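Local coordinates for protein alcohol dehydrogenase (Escherichia coli, PDB 5VM2) that is probably a zinc-containing, NAD(H)- or NADP(H)-dependent dehydrogenase of unknown specificity, implicated in membrane biogenesis, at residues Ala164-Gly169 / Leu191-Ile196; Pro168-Ile173 / Gly237-Phe242. One frame throughout, in Å; residues are numbered along the deposited sequence. Where two conformers were deposited one is given.

Contact 1: Ala164-Gly169 / Leu191-Ile196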
loop_
_atom_site.group_PDB
_atom_site.type_symbol
_atom_site.label_atom_id
_atom_site.label_comp_id
_atom_site.label_asym_id
_atom_site.label_seq_id
_atom_site.Cartn_x
_atom_site.Cartn_y
_atom_site.Cartn_z
ATOM N N ALA A 164 0.837 -14.976 -5.264
ATOM C CA ALA A 164 0.710 -15.464 -6.630
ATOM C C ALA A 164 1.765 -16.499 -6.992
ATOM O O ALA A 164 1.666 -17.097 -8.068
ATOM C CB ALA A 164 0.782 -14.293 -7.614
ATOM N N ASP A 165 2.750 -16.730 -6.123
ATOM C CA ASP A 165 3.859 -17.648 -6.400
ATOM C C ASP A 165 4.611 -17.235 -7.667
ATOM O O ASP A 165 4.886 -18.048 -8.551
ATOM C CB ASP A 165 3.361 -19.094 -6.497
ATOM C CG ASP A 165 4.485 -20.106 -6.406
ATOM O OD1 ASP A 165 5.528 -19.782 -5.805
ATOM O OD2 ASP A 165 4.318 -21.228 -6.934
ATOM N N VAL A 166 4.935 -15.941 -7.755
ATOM C CA VAL A 166 5.750 -15.454 -8.858
ATOM C C VAL A 166 7.095 -16.166 -8.845
ATOM O O VAL A 166 7.717 -16.351 -7.789
ATOM C CB VAL A 166 5.919 -13.928 -8.768
ATOM C CG1 VAL A 166 6.957 -13.440 -9.786
ATOM C CG2 VAL A 166 4.584 -13.238 -8.990
ATOM N N LYS A 167 7.546 -16.573 -10.025
ATOM C CA LYS A 167 8.771 -17.343 -10.173
ATOM C C LYS A 167 9.340 -17.061 -11.555
ATOM O O LYS A 167 8.616 -16.603 -12.445
ATOM C CB LYS A 167 8.510 -18.848 -10.003
ATOM C CG LYS A 167 8.336 -19.311 -8.561
ATOM C CD LYS A 167 9.667 -19.659 -7.918
ATOM C CE LYS A 167 9.518 -19.909 -6.424
ATOM N NZ LYS A 167 9.362 -18.643 -5.660
ATOM N N PRO A 168 10.635 -17.315 -11.760
ATOM C CA PRO A 168 11.164 -17.278 -13.130
ATOM C C PRO A 168 10.360 -18.229 -14.004
ATOM O O PRO A 168 9.889 -19.271 -13.542
ATOM C CB PRO A 168 12.616 -17.746 -12.972
ATOM C CG PRO A 168 12.950 -17.531 -11.539
ATOM C CD PRO A 168 11.674 -17.648 -10.768
ATOM N N GLY A 169 10.168 -17.846 -15.264
ATOM C CA GLY A 169 9.407 -18.644 -16.196
ATOM C C GLY A 169 7.918 -18.372 -16.205
ATOM O O GLY A 169 7.195 -18.992 -17.001
ATOM N N LEU A 191 11.051 -11.529 -7.049
ATOM C CA LEU A 191 10.759 -12.957 -7.055
ATOM C C LEU A 191 11.240 -13.649 -8.325
ATOM O O LEU A 191 10.952 -14.835 -8.519
ATOM C CB LEU A 191 9.258 -13.190 -6.856
ATOM C CG LEU A 191 8.814 -13.320 -5.396
ATOM C CD1 LEU A 191 8.843 -11.968 -4.692
ATOM C CD2 LEU A 191 7.430 -13.932 -5.314
ATOM N N GLY A 192 11.967 -12.945 -9.188
ATOM C CA GLY A 192 12.671 -13.576 -10.289
ATOM C C GLY A 192 11.956 -13.592 -11.622
ATOM O O GLY A 192 12.508 -14.132 -12.588
ATOM N N ALA A 193 10.752 -13.032 -11.714
ATOM C CA ALA A 193 10.075 -12.976 -13.003
ATOM C C ALA A 193 10.869 -12.100 -13.963
ATOM O O ALA A 193 11.401 -11.058 -13.576
ATOM C CB ALA A 193 8.655 -12.433 -12.838
ATOM N N THR A 194 10.957 -12.537 -15.223
ATOM C CA THR A 194 11.750 -11.852 -16.234
ATOM C C THR A 194 10.923 -11.246 -17.361
ATOM O O THR A 194 11.461 -10.444 -18.135
ATOM C CB THR A 194 12.777 -12.814 -16.850
ATOM O OG1 THR A 194 12.091 -13.887 -17.506
ATOM C CG2 THR A 194 13.700 -13.384 -15.775
ATOM N N GLU A 195 9.648 -11.613 -17.487
ATOM C CA GLU A 195 8.778 -11.104 -18.548
ATOM C C GLU A 195 7.559 -10.495 -17.869
ATOM O O GLU A 195 6.669 -11.218 -17.409
ATOM C CB GLU A 195 8.386 -12.205 -19.534
ATOM C CG GLU A 195 9.560 -12.930 -20.170
ATOM C CD GLU A 195 10.213 -12.125 -21.275
ATOM O OE1 GLU A 195 9.491 -11.393 -21.987
ATOM O OE2 GLU A 195 11.449 -12.220 -21.427
ATOM N N ILE A 196 7.532 -9.166 -17.785
ATOM C CA ILE A 196 6.486 -8.432 -17.085
ATOM C C ILE A 196 5.982 -7.335 -18.005
ATOM O O ILE A 196 6.734 -6.413 -18.337
ATOM C CB ILE A 196 6.989 -7.814 -15.768
ATOM C CG1 ILE A 196 7.785 -8.829 -14.946
ATOM C CG2 ILE A 196 5.825 -7.271 -14.967
ATOM C CD1 ILE A 196 8.370 -8.237 -13.671
HETATM O O HOH W 1 12.087 -16.558 -16.555
#
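A single water joins Gly169 to Thr194: it accepts the backbone N-H of Gly169, with the water oxygen 2.6 Å from Gly169 N, and lies 2.8 Å from Thr194 OG1. No direct hydrogen bond crosses between 164-169 and 191-196, two loops at the N-terminal ends of two neighbouring inner strands of the Rossmann-type sheet. The first leads from helix 145-163 into strand 171-175, the second from helix 179-190 into strand 195-200. Both helices end in a Schellman motif, with Asp165 and Gly192 as the residues of positive phi. At Gly192, Ala193 N bonds back to Cys188 O and Gly192 N to Lys189 O.

Beside this water bridge the contact is apolar and centres on Val166. Its CG1 stands anti to the backbone N (chi1 171°), which carries this methyl in among Leu191 and Ala193: it reaches Leu191 CB at 3.7 Å and Ala193 CB at 3.6 Å. The side chains of Val166 and Leu191 cross at about a right angle, and Leu191 CD2 comes round to the carbonyl of the valine, 3.5 Å from Val166 O. Val166 also rests on Cys188 of helix 179-190 and on Ile172, Ile240 and Phe242 of the sheet, so it is packed between the two loops and the sheet.

Nearer solvent, the Pro168 ring lies over the peptide that follows Gly192, its CG packing on the carbonyl of that glycine. The same carbonyl takes part in a bent CA-H...O contact of 3.5 Å between Pro168 CA and Gly192 O, while Pro168 CD sits 3.7 Å from Leu191 O.

Contact 2: Pro168-Ile173 / Gly237-Phe242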
loop_
_atom_site.group_PDB
_atom_site.type_symbol
_atom_site.label_atom_id
_atom_site.label_comp_id
_atom_site.label_asym_id
_atom_site.label_seq_id
_atom_site.Cartn_x
_atom_site.Cartn_y
_atom_site.Cartn_z
ATOM N N PRO A 168 10.635 -17.315 -11.760
ATOM C CA PRO A 168 11.164 -17.278 -13.130
ATOM C C PRO A 168 10.360 -18.229 -14.004
ATOM O O PRO A 168 9.889 -19.271 -13.542
ATOM C CB PRO A 168 12.616 -17.746 -12.972
ATOM C CG PRO A 168 12.950 -17.531 -11.539
ATOM C CD PRO A 168 11.674 -17.648 -10.768
ATOM N N GLY A 169 10.168 -17.846 -15.264
ATOM C CA GLY A 169 9.407 -18.644 -16.196
ATOM C C GLY A 169 7.918 -18.372 -16.205
ATOM O O GLY A 169 7.195 -18.992 -17.001
ATOM N N LYS A 170 7.433 -17.481 -15.348
ATOM C CA LYS A 170 6.032 -17.083 -15.340
ATOM C C LYS A 170 5.908 -15.715 -15.998
ATOM O O LYS A 170 6.527 -14.745 -15.546
ATOM C CB LYS A 170 5.475 -17.063 -13.918
ATOM C CG LYS A 170 5.462 -18.450 -13.297
ATOM C CD LYS A 170 4.682 -18.511 -12.000
ATOM C CE LYS A 170 4.431 -19.967 -11.609
ATOM N NZ LYS A 170 3.929 -20.110 -10.214
ATOM N N LYS A 171 5.136 -15.648 -17.078
ATOM C CA LYS A 171 4.907 -14.383 -17.761
ATOM C C LYS A 171 3.820 -13.623 -17.022
ATOM O O LYS A 171 2.774 -14.190 -16.698
ATOM C CB LYS A 171 4.500 -14.610 -19.215
ATOM C CG LYS A 171 5.564 -15.278 -20.053
ATOM C CD LYS A 171 5.201 -15.237 -21.527
ATOM C CE LYS A 171 5.204 -13.815 -22.052
ATOM N NZ LYS A 171 6.581 -13.265 -22.197
ATOM N N ILE A 172 4.059 -12.339 -16.770
ATOM C CA ILE A 172 3.224 -11.555 -15.868
ATOM C C ILE A 172 2.701 -10.323 -16.596
ATOM O O ILE A 172 3.434 -9.665 -17.345
ATOM C CB ILE A 172 4.011 -11.172 -14.598
ATOM C CG1 ILE A 172 4.359 -12.445 -13.818
ATOM C CG2 ILE A 172 3.218 -10.207 -13.720
ATOM C CD1 ILE A 172 4.923 -12.195 -12.461
ATOM N N ILE A 173 1.417 -10.033 -16.388
ATOM C CA ILE A 173 0.784 -8.802 -16.843
ATOM C C ILE A 173 0.274 -8.072 -15.613
ATOM O O ILE A 173 -0.464 -8.649 -14.806
ATOM C CB ILE A 173 -0.368 -9.068 -17.821
ATOM C CG1 ILE A 173 0.144 -9.741 -19.096
ATOM C CG2 ILE A 173 -1.073 -7.761 -18.155
ATOM C CD1 ILE A 173 -0.960 -10.173 -20.037
ATOM N N GLY A 237 -1.707 -16.267 -23.359
ATOM C CA GLY A 237 -2.104 -15.664 -22.105
ATOM C C GLY A 237 -0.972 -15.677 -21.092
ATOM O O GLY A 237 0.000 -16.419 -21.205
ATOM N N ALA A 238 -1.105 -14.828 -20.081
ATOM C CA ALA A 238 -0.084 -14.718 -19.049
ATOM C C ALA A 238 -0.312 -15.736 -17.935
ATOM O O ALA A 238 -1.447 -16.109 -17.631
ATOM C CB ALA A 238 -0.063 -13.303 -18.466
ATOM N N ASP A 239 0.791 -16.183 -17.325
ATOM C CA ASP A 239 0.695 -17.052 -16.152
ATOM C C ASP A 239 -0.060 -16.368 -15.016
ATOM O O ASP A 239 -0.870 -17.000 -14.325
ATOM C CB ASP A 239 2.091 -17.450 -15.672
ATOM C CG ASP A 239 2.821 -18.324 -16.666
ATOM O OD1 ASP A 239 3.375 -17.778 -17.643
ATOM O OD2 ASP A 239 2.834 -19.554 -16.463
ATOM N N ILE A 240 0.213 -15.088 -14.790
ATOM C CA ILE A 240 -0.390 -14.337 -13.695
ATOM C C ILE A 240 -0.783 -12.973 -14.230
ATOM O O ILE A 240 0.021 -12.315 -14.895
ATOM C CB ILE A 240 0.575 -14.174 -12.502
ATOM C CG1 ILE A 240 1.083 -15.531 -11.998
ATOM C CG2 ILE A 240 -0.103 -13.408 -11.389
ATOM C CD1 ILE A 240 2.405 -15.443 -11.242
ATOM N N VAL A 241 -2.012 -12.551 -13.954
ATOM C CA VAL A 241 -2.453 -11.193 -14.243
ATOM C C VAL A 241 -2.771 -10.532 -12.914
ATOM O O VAL A 241 -3.599 -11.042 -12.143
ATOM C CB VAL A 241 -3.675 -11.157 -15.170
ATOM C CG1 VAL A 241 -4.046 -9.707 -15.481
ATOM C CG2 VAL A 241 -3.404 -11.928 -16.454
ATOM N N PHE A 242 -2.110 -9.417 -12.641
ATOM C CA PHE A 242 -2.397 -8.606 -11.470
ATOM C C PHE A 242 -3.298 -7.452 -11.884
ATOM O O PHE A 242 -2.986 -6.725 -12.834
ATOM C CB PHE A 242 -1.114 -8.058 -10.844
ATOM C CG PHE A 242 -0.228 -9.106 -10.255
ATOM C CD1 PHE A 242 0.757 -9.712 -11.027
ATOM C CD2 PHE A 242 -0.374 -9.489 -8.934
ATOM C CE1 PHE A 242 1.589 -10.684 -10.483
ATOM C CE2 PHE A 242 0.448 -10.463 -8.385
ATOM C CZ PHE A 242 1.432 -11.060 -9.163
#
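Asp239 and Lys171 are joined through both backbone and side chain where two parallel strands of the Rossmann-type sheet begin. The N-H of Lys171 is taken by the carboxylate, Lys171 N to Asp239 OD1 being 2.8 Å, from a position 45° out of the carboxylate plane. Asp239 CG lies beside its own backbone N (chi1 -66°), which brings OD1 over the start of the other strand. In return the carbonyl of Lys171 receives two weak bonds, from Asp239 N and from Ile240 N. This doubling occurs where the chain turns a corner at Asp239.

Farther along, the pairing becomes regular, with Ile172 beside Ile240 and Ile173 beside Val241. Ile173 uses both its backbone polar groups: its N-H goes to Ile240 O (N to O 3.1 Å), and its carbonyl accepts Phe242 N at 2.8 Å, both nearly straight. Ile240 O also receives a CA-H...O contact from Ile172 CA, 3.4 Å away. The backbone of Ile172 is hydrogen-bonded on its other side, to Glu195 and Ala197 of strand 195-200.

The ammonium group of Lys170 is satisfied elsewhere, by Asp165 O, and its extended chain lays CD against Ile240 CD1 (3.9 Å). Lys171, bent at chi3 and chi4, turns toward Phe232 in a cation-pi contact and makes a long, weak ion pair with Glu195.

On one face of the sheet Ile172 CG2 meets the edge of the Phe242 ring in its plane, 3.7 Å from Phe242 CE1. On the other, Ile173 CD1 touches Ala238 CB at 3.6 Å. Strand 195-200 flanks 171-175 on its far side and 262-267 flanks 238-243, while helix 179-190 packs over the Ile172 and Phe242 face through Thr184 and Cys188.

In the fold
The two contacts are neighbours in the nucleotide-binding half of the chain, their centres about 7 Å apart and both some 20 Å from the chain's centre. They share Pro168 and Gly169, from which the chain enters strand 171-175. Along the sequence, 164-173 comes first, then 191-196, and last 237-242, yet in the parallel sheet the first strand, 171-175, lies between 195-200 and 238-243. Glu195 O probably bonds to Ile172 N, and Val166 and Ala164 pack on Ile172 and Phe242. Contact 1 lies at the N-terminal ends of 171-175 and 195-200; contact 2 pairs 171-175 with 238-243 on its other side. The glycine-rich turn that usually meets the dinucleotide in this fold follows the opposite end of 171-175.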